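Side-chain contacts in probable endonuclease 4 (Thermotoga maritima, PDB 4HNO), which probably cleaves DNA at apurinic or apyrimidinic sites during repair, using a cluster of three metal ions and leaving a 3'-hydroxyl and a 5'-terminal sugar phosphate: residues 51-54 with 55-59; 82-85 with 86-89; 239-243 with 244-248. One frame throughout, in Å; residues are numbered along the deposited sequence.

Contact 1: residues 51-54 with 55-59; sequences AATK and FKREM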
loop_
_atom_site.group_PDB
_atom_site.type_symbol
_atom_site.label_atom_id
_atom_site.label_comp_id
_atom_site.label_asym_id
_atom_site.label_seq_id
_atom_site.Cartn_x
_atom_site.Cartn_y
_atom_site.Cartn_z
ATOM N N ALA A 51 -3.426 22.303 10.783
ATOM C CA ALA A 51 -3.515 20.856 10.855
ATOM C C ALA A 51 -2.217 20.192 10.410
ATOM O O ALA A 51 -1.775 19.200 11.008
ATOM C CB ALA A 51 -4.673 20.358 10.000
ATOM N N ALA A 52 -1.611 20.705 9.345
ATOM C CA ALA A 52 -0.370 20.138 8.851
ATOM C C ALA A 52 0.758 20.343 9.854
ATOM O O ALA A 52 1.559 19.449 10.080
ATOM C CB ALA A 52 -0.014 20.725 7.503
ATOM N N THR A 53 0.820 21.529 10.450
ATOM C CA THR A 53 1.855 21.793 11.437
ATOM C C THR A 53 1.701 20.880 12.640
ATOM O O THR A 53 2.667 20.332 13.147
ATOM C CB THR A 53 1.791 23.256 11.852
ATOM O OG1 THR A 53 2.084 24.058 10.705
ATOM C CG2 THR A 53 2.769 23.555 12.962
ATOM N N LYS A 54 0.471 20.707 13.115
ATOM C CA LYS A 54 0.243 19.867 14.284
ATOM C C LYS A 54 0.633 18.413 13.978
ATOM O O LYS A 54 1.180 17.720 14.819
ATOM C CB LYS A 54 -1.204 19.971 14.753
ATOM C CG LYS A 54 -1.397 19.393 16.126
ATOM C CD LYS A 54 -2.728 19.795 16.733
ATOM C CE LYS A 54 -2.925 19.150 18.098
ATOM N NZ LYS A 54 -4.253 19.475 18.684
ATOM N N PHE A 55 0.294 17.954 12.777
ATOM C CA PHE A 55 0.695 16.616 12.356
ATOM C C PHE A 55 2.212 16.455 12.400
ATOM O O PHE A 55 2.726 15.488 12.959
ATOM C CB PHE A 55 0.142 16.329 10.961
ATOM C CG PHE A 55 0.655 15.050 10.363
ATOM C CD1 PHE A 55 0.244 13.824 10.854
ATOM C CD2 PHE A 55 1.552 15.074 9.327
ATOM C CE1 PHE A 55 0.715 12.651 10.307
ATOM C CE2 PHE A 55 2.031 13.907 8.781
ATOM C CZ PHE A 55 1.620 12.707 9.268
ATOM N N LYS A 56 2.927 17.412 11.820
ATOM C CA LYS A 56 4.379 17.340 11.826
ATOM C C LYS A 56 4.926 17.389 13.254
ATOM O O LYS A 56 5.906 16.710 13.572
ATOM C CB LYS A 56 4.983 18.465 11.002
ATOM C CG LYS A 56 4.713 18.300 9.518
ATOM C CD LYS A 56 5.104 19.525 8.748
ATOM C CE LYS A 56 4.838 19.326 7.264
ATOM N NZ LYS A 56 5.155 20.551 6.543
ATOM N N ARG A 57 4.313 18.188 14.114
ATOM C CA ARG A 57 4.753 18.297 15.496
ATOM C C ARG A 57 4.625 16.946 16.200
ATOM O O ARG A 57 5.521 16.515 16.909
ATOM C CB ARG A 57 3.942 19.368 16.203
ATOM C CG ARG A 57 4.490 19.702 17.558
ATOM C CD ARG A 57 3.843 20.880 18.159
ATOM N NE ARG A 57 2.429 20.702 18.463
ATOM C CZ ARG A 57 1.443 21.452 17.973
ATOM N NH1 ARG A 57 1.683 22.396 17.069
ATOM N NH2 ARG A 57 0.194 21.229 18.356
ATOM N N GLU A 58 3.491 16.291 16.001
ATOM C CA GLU A 58 3.245 14.996 16.610
ATOM C C GLU A 58 4.149 13.905 16.046
ATOM O O GLU A 58 4.572 13.013 16.762
ATOM C CB GLU A 58 1.775 14.651 16.486
ATOM C CG GLU A 58 0.886 15.497 17.377
ATOM C CD GLU A 58 1.020 15.153 18.853
ATOM O OE1 GLU A 58 1.108 13.959 19.191
ATOM O OE2 GLU A 58 1.043 16.079 19.681
ATOM N N MET A 59 4.438 13.972 14.742
ATOM C CA MET A 59 5.402 13.066 14.146
ATOM C C MET A 59 6.750 13.192 14.839
ATOM O O MET A 59 7.426 12.194 15.119
ATOM C CB MET A 59 5.556 13.345 12.652
ATOM C CG MET A 59 4.378 12.897 11.822
ATOM S SD MET A 59 4.293 11.106 11.605
ATOM C CE MET A 59 5.616 10.853 10.434
#

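Contact 2: residues 82-85 with 86-89; sequences PKDD and IWQK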
loop_
_atom_site.group_PDB
_atom_site.type_symbol
_atom_site.label_atom_id
_atom_site.label_comp_id
_atom_site.label_asym_id
_atom_site.label_seq_id
_atom_site.Cartn_x
_atom_site.Cartn_y
_atom_site.Cartn_z
ATOM N N PRO A 82 -11.838 3.457 -18.994
ATOM C CA PRO A 82 -12.076 3.784 -20.403
ATOM C C PRO A 82 -13.089 4.918 -20.572
ATOM O O PRO A 82 -13.438 5.232 -21.703
ATOM C CB PRO A 82 -12.629 2.468 -20.961
ATOM C CG PRO A 82 -13.379 1.903 -19.808
ATOM C CD PRO A 82 -12.548 2.238 -18.586
ATOM N N LYS A 83 -13.569 5.482 -19.473
ATOM C CA LYS A 83 -14.462 6.623 -19.489
ATOM C C LYS A 83 -13.637 7.874 -19.276
ATOM O O LYS A 83 -13.035 8.072 -18.228
ATOM C CB LYS A 83 -15.527 6.491 -18.402
ATOM C CG LYS A 83 -16.241 5.137 -18.389
ATOM C CD LYS A 83 -16.814 4.704 -19.727
ATOM C CE LYS A 83 -17.423 3.303 -19.648
ATOM N NZ LYS A 83 -18.318 3.116 -18.467
ATOM N N ASP A 84 -13.601 8.741 -20.267
ATOM C CA ASP A 84 -12.729 9.896 -20.177
ATOM C C ASP A 84 -13.068 10.814 -19.004
ATOM O O ASP A 84 -12.168 11.402 -18.422
ATOM C CB ASP A 84 -12.766 10.670 -21.478
ATOM C CG ASP A 84 -11.859 11.865 -21.448
ATOM O OD1 ASP A 84 -10.635 11.660 -21.330
ATOM O OD2 ASP A 84 -12.356 13.000 -21.489
ATOM N N ASP A 85 -14.353 10.948 -18.676
ATOM C CA ASP A 85 -14.764 11.715 -17.493
ATOM C C ASP A 85 -14.013 11.236 -16.266
ATOM O O ASP A 85 -13.376 12.031 -15.553
ATOM C CB ASP A 85 -16.278 11.553 -17.222
ATOM C CG ASP A 85 -17.144 12.386 -18.136
ATOM O OD1 ASP A 85 -16.606 13.007 -19.077
ATOM O OD2 ASP A 85 -18.379 12.397 -17.904
ATOM N N ILE A 86 -14.145 9.933 -16.014
ATOM C CA ILE A 86 -13.560 9.318 -14.840
ATOM C C ILE A 86 -12.038 9.450 -14.908
ATOM O O ILE A 86 -11.391 9.773 -13.901
ATOM C CB ILE A 86 -13.988 7.842 -14.690
ATOM C CG1 ILE A 86 -15.491 7.724 -14.396
ATOM C CG2 ILE A 86 -13.205 7.173 -13.594
ATOM C CD1 ILE A 86 -16.006 6.286 -14.298
ATOM N N TRP A 87 -11.445 9.230 -16.071
ATOM C CA TRP A 87 -10.001 9.343 -16.187
ATOM C C TRP A 87 -9.519 10.759 -15.825
ATOM O O TRP A 87 -8.599 10.928 -15.031
ATOM C CB TRP A 87 -9.572 8.930 -17.598
ATOM C CG TRP A 87 -8.093 8.879 -17.755
ATOM C CD1 TRP A 87 -7.292 7.824 -17.494
ATOM C CD2 TRP A 87 -7.237 9.941 -18.155
ATOM N NE1 TRP A 87 -5.988 8.161 -17.707
ATOM C CE2 TRP A 87 -5.923 9.458 -18.116
ATOM C CE3 TRP A 87 -7.458 11.267 -18.552
ATOM C CZ2 TRP A 87 -4.830 10.233 -18.480
ATOM C CZ3 TRP A 87 -6.374 12.044 -18.892
ATOM C CH2 TRP A 87 -5.069 11.523 -18.857
ATOM N N GLN A 88 -10.139 11.768 -16.422
ATOM C CA GLN A 88 -9.720 13.144 -16.146
ATOM C C GLN A 88 -9.900 13.521 -14.687
ATOM O O GLN A 88 -9.022 14.140 -14.085
ATOM C CB GLN A 88 -10.489 14.142 -16.999
ATOM C CG GLN A 88 -10.116 14.149 -18.471
ATOM C CD GLN A 88 -10.618 15.429 -19.106
ATOM O OE1 GLN A 88 -10.334 16.518 -18.620
ATOM N NE2 GLN A 88 -11.376 15.320 -20.179
ATOM N N LYS A 89 -11.056 13.187 -14.126
ATOM C CA LYS A 89 -11.301 13.532 -12.747
ATOM C C LYS A 89 -10.349 12.791 -11.810
ATOM O O LYS A 89 -9.936 13.318 -10.775
ATOM C CB LYS A 89 -12.761 13.261 -12.398
ATOM C CG LYS A 89 -13.731 14.191 -13.135
ATOM C CD LYS A 89 -15.173 13.769 -12.888
ATOM C CE LYS A 89 -16.228 14.444 -13.780
ATOM N NZ LYS A 89 -16.112 15.888 -13.932
#

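Contact 3: residues 239-243 with 244-248; sequences GFIGE and EGFAV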
loop_
_atom_site.group_PDB
_atom_site.type_symbol
_atom_site.label_atom_id
_atom_site.label_comp_id
_atom_site.label_asym_id
_atom_site.label_seq_id
_atom_site.Cartn_x
_atom_site.Cartn_y
_atom_site.Cartn_z
ATOM N N GLY A 239 -6.461 -16.710 8.771
ATOM C CA GLY A 239 -6.836 -17.057 7.413
ATOM C C GLY A 239 -5.959 -18.122 6.803
ATOM O O GLY A 239 -5.290 -18.897 7.485
ATOM N N PHE A 240 -5.984 -18.186 5.481
ATOM C CA PHE A 240 -5.315 -19.249 4.750
ATOM C C PHE A 240 -3.813 -19.064 4.594
ATOM O O PHE A 240 -3.120 -20.016 4.208
ATOM C CB PHE A 240 -5.993 -19.524 3.414
ATOM C CG PHE A 240 -7.302 -20.267 3.552
ATOM C CD1 PHE A 240 -8.506 -19.592 3.586
ATOM C CD2 PHE A 240 -7.311 -21.642 3.644
ATOM C CE1 PHE A 240 -9.711 -20.272 3.695
ATOM C CE2 PHE A 240 -8.507 -22.327 3.771
ATOM C CZ PHE A 240 -9.707 -21.645 3.790
ATOM N N ILE A 241 -3.295 -17.879 4.900
ATOM C CA ILE A 241 -1.844 -17.742 5.025
ATOM C C ILE A 241 -1.433 -18.313 6.384
ATOM O O ILE A 241 -0.593 -19.217 6.471
ATOM C CB ILE A 241 -1.378 -16.292 4.794
ATOM C CG1 ILE A 241 -1.757 -15.861 3.371
ATOM C CG2 ILE A 241 0.118 -16.191 5.046
ATOM C CD1 ILE A 241 -1.517 -14.401 3.069
ATOM N N GLY A 242 -2.071 -17.823 7.438
ATOM C CA GLY A 242 -1.991 -18.452 8.732
ATOM C C GLY A 242 -0.715 -18.151 9.488
ATOM O O GLY A 242 0.197 -17.493 9.000
ATOM N N GLU A 243 -0.647 -18.651 10.713
ATOM C CA GLU A 243 0.539 -18.446 11.515
ATOM C C GLU A 243 1.755 -19.087 10.861
ATOM O O GLU A 243 2.821 -18.497 10.821
ATOM C CB GLU A 243 0.363 -18.960 12.944
ATOM C CG GLU A 243 -0.708 -18.245 13.744
ATOM C CD GLU A 243 -0.683 -18.618 15.214
ATOM O OE1 GLU A 243 0.088 -19.530 15.585
ATOM O OE2 GLU A 243 -1.431 -17.999 15.999
ATOM N N GLU A 244 1.585 -20.295 10.332
ATOM C CA GLU A 244 2.709 -20.995 9.733
ATOM C C GLU A 244 3.189 -20.290 8.466
ATOM O O GLU A 244 4.384 -20.222 8.204
ATOM C CB GLU A 244 2.347 -22.453 9.437
ATOM C CG GLU A 244 1.976 -23.247 10.690
ATOM C CD GLU A 244 2.045 -24.748 10.528
ATOM O OE1 GLU A 244 2.282 -25.238 9.406
ATOM O OE2 GLU A 244 1.877 -25.441 11.551
ATOM N N GLY A 245 2.257 -19.791 7.668
ATOM C CA GLY A 245 2.628 -19.103 6.449
ATOM C C GLY A 245 3.330 -17.786 6.717
ATOM O O GLY A 245 4.350 -17.466 6.099
ATOM N N PHE A 246 2.785 -17.006 7.645
ATOM C CA PHE A 246 3.443 -15.768 7.988
ATOM C C PHE A 246 4.812 -16.018 8.618
ATOM O O PHE A 246 5.739 -15.251 8.376
ATOM C CB PHE A 246 2.561 -14.869 8.860
ATOM C CG PHE A 246 1.552 -14.092 8.072
ATOM C CD1 PHE A 246 0.204 -14.300 8.241
ATOM C CD2 PHE A 246 1.957 -13.173 7.123
ATOM C CE1 PHE A 246 -0.732 -13.606 7.493
ATOM C CE2 PHE A 246 1.025 -12.482 6.365
ATOM C CZ PHE A 246 -0.315 -12.704 6.553
ATOM N N ALA A 247 4.973 -17.095 9.380
ATOM C CA ALA A 247 6.291 -17.386 9.933
ATOM C C ALA A 247 7.319 -17.570 8.822
ATOM O O ALA A 247 8.438 -17.121 8.948
ATOM C CB ALA A 247 6.223 -18.615 10.818
ATOM N N VAL A 248 6.948 -18.248 7.740
ATOM C CA VAL A 248 7.843 -18.394 6.602
ATOM C C VAL A 248 8.179 -17.022 5.998
ATOM O O VAL A 248 9.338 -16.672 5.803
ATOM C CB VAL A 248 7.220 -19.322 5.542
ATOM C CG1 VAL A 248 8.041 -19.317 4.269
ATOM C CG2 VAL A 248 7.089 -20.743 6.096
#

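Contact 1: residues 51-54 with 55-59
Lys-54 lies against the flat guanidinium of Arg-57, its CA 3.9 Å above one face and displaced toward the rim, while CG2 of Thr-53 approaches NH1 obliquely. The closest approach of the two side chains is Lys-54 CG to Arg-57 NH2, 3.3 Å, in one of the two conformations that each residue occupies. A bend at chi3 of Arg-57 (65°) folds the guanidinium back over the preceding turn. The Phe-55 ring has CG of Met-59 3.8 Å above one face, off-centre, and the carbonyl O of Ala-52 at its edge. This is i to i+3 and i to i+4 packing on helix 49-61, which links strands 31-34 and 69-72 in a beta-alpha-beta unit of the TIM barrel. Its inner side sets Phe-55 against Phe-32 and Leu-104; its outer side carries the charges. Lys-54 NZ and Arg-57 NH2 stay 4.8 Å apart, each in a salt bridge to sulfate, probably from the crystallisation liquor, which would offset their like charges. Beneath them Arg-57 N bonds to Thr-53 O at 2.9 Å, and the Thr-53 hydroxyl to the carbonyl O of Asp-49.

Contact 2: residues 82-85 with 86-89
Asp-84 and Gln-88 clasp each other across the first turn of helix 84-104, the helix of a beta-alpha-beta unit between strands 69-72 and 108-115 of the TIM barrel. Lys-83 holds the N-cap position, and its carbonyl O receives the N-H of Trp-87 at 2.9 Å. CB of Gln-88 sits 3.5 Å from the carbonyl O of Asp-84, the same oxygen that accepts the backbone N-H of Gln-88. CG remains beside this oxygen and also passes OD1 of the aspartate at 3.8 Å. With CG placed beside the backbone N (chi1 -72°) and the chain extended beyond it, the amide is carried back along the turn toward the start of the helix. CD then comes near OD2, and NE2 completes the approach with a hydrogen bond to that oxygen. The two flat groups are not coplanar: carboxylate and amide planes are turned 50° against each other. On the aspartate, CG lies anti to the backbone N, which swings the carboxylate over the turn to meet the amide. Elsewhere on the turn CD1 of Ile-86 lies 4.1 Å from CB of Lys-83, a loose aliphatic contact. Trp-87 leads away to helix 121-136, its NE1 bonded to the carbonyl O of Arg-127. At the amide tip, NE2 of Gln-88 meets OD2 of Asp-84 at 2.8 Å on its syn side, 25° out of the carboxylate plane, while OD2 lies nearly in the plane of the amide.

Contact 3: residues 239-243 with 244-248
Ile-241 and Phe-246 meet where the chain enters helix 242-250, and the residues from Glu-244 onward show how the turn is built. Glu-244, exposed and extended beyond CG, has its CB near the carbonyl carbon of Glu-243. Gly-245 follows, buried, its N making a weak hydrogen bond to the carbonyl O of Ile-241 (3.1 Å, N-H...O angle 125°). Its CA also approaches that oxygen, at 3.2 Å, in a CA-H...O contact. Phe-246 gives the straightest backbone bond, N to Gly-242 O at 3.0 Å, and its ring receives Ile-241 in a CH-pi contact. CG2 of the isoleucine stands 3.6 Å from the ring centroid, 10° off the normal. CG2 is carried over the ring by its position anti to the backbone N of Ile-241, while CD1 reaches toward CZ at 4.1 Å. Ala-247 continues the helix through its N-H to Glu-243 O at 2.9 Å and rests its CB against Ile-281 of helix 268-284, to which Glu-243 is also tied by a salt bridge with Lys-277. Carboxylate oxygens of Asp-221, on strand 214-222 of the TIM barrel, accept the N-H groups of Ile-241 and Gly-242. Polar bonds thus fix the backbone at the helix start, while the Ile-241 methyl over the Phe-246 ring adds a purely apolar contact between two buried side chains.

In the fold
The three contacts illustrate how one kind of short-range helical contact changes character with its place in a barrel. Contacts 1 and 2 lie on the helices of successive beta-alpha-beta units, which share strand 69-72, yet their centres are 34 Å apart. Contact 2 is a surface contact, joined by a polar side-chain bond. Contact 1 is partly buried, with an aromatic inner side and a charged outer one. Contact 3, on the opposite side of the chain's centre from contact 2, has the largest share of buried residues, and its side chains meet by apolar CH-pi packing; the side chain of Ile-241 is about 11 Å from a bound zinc and a bound manganese ion, whereas contacts 1 and 2 lie away from those sites.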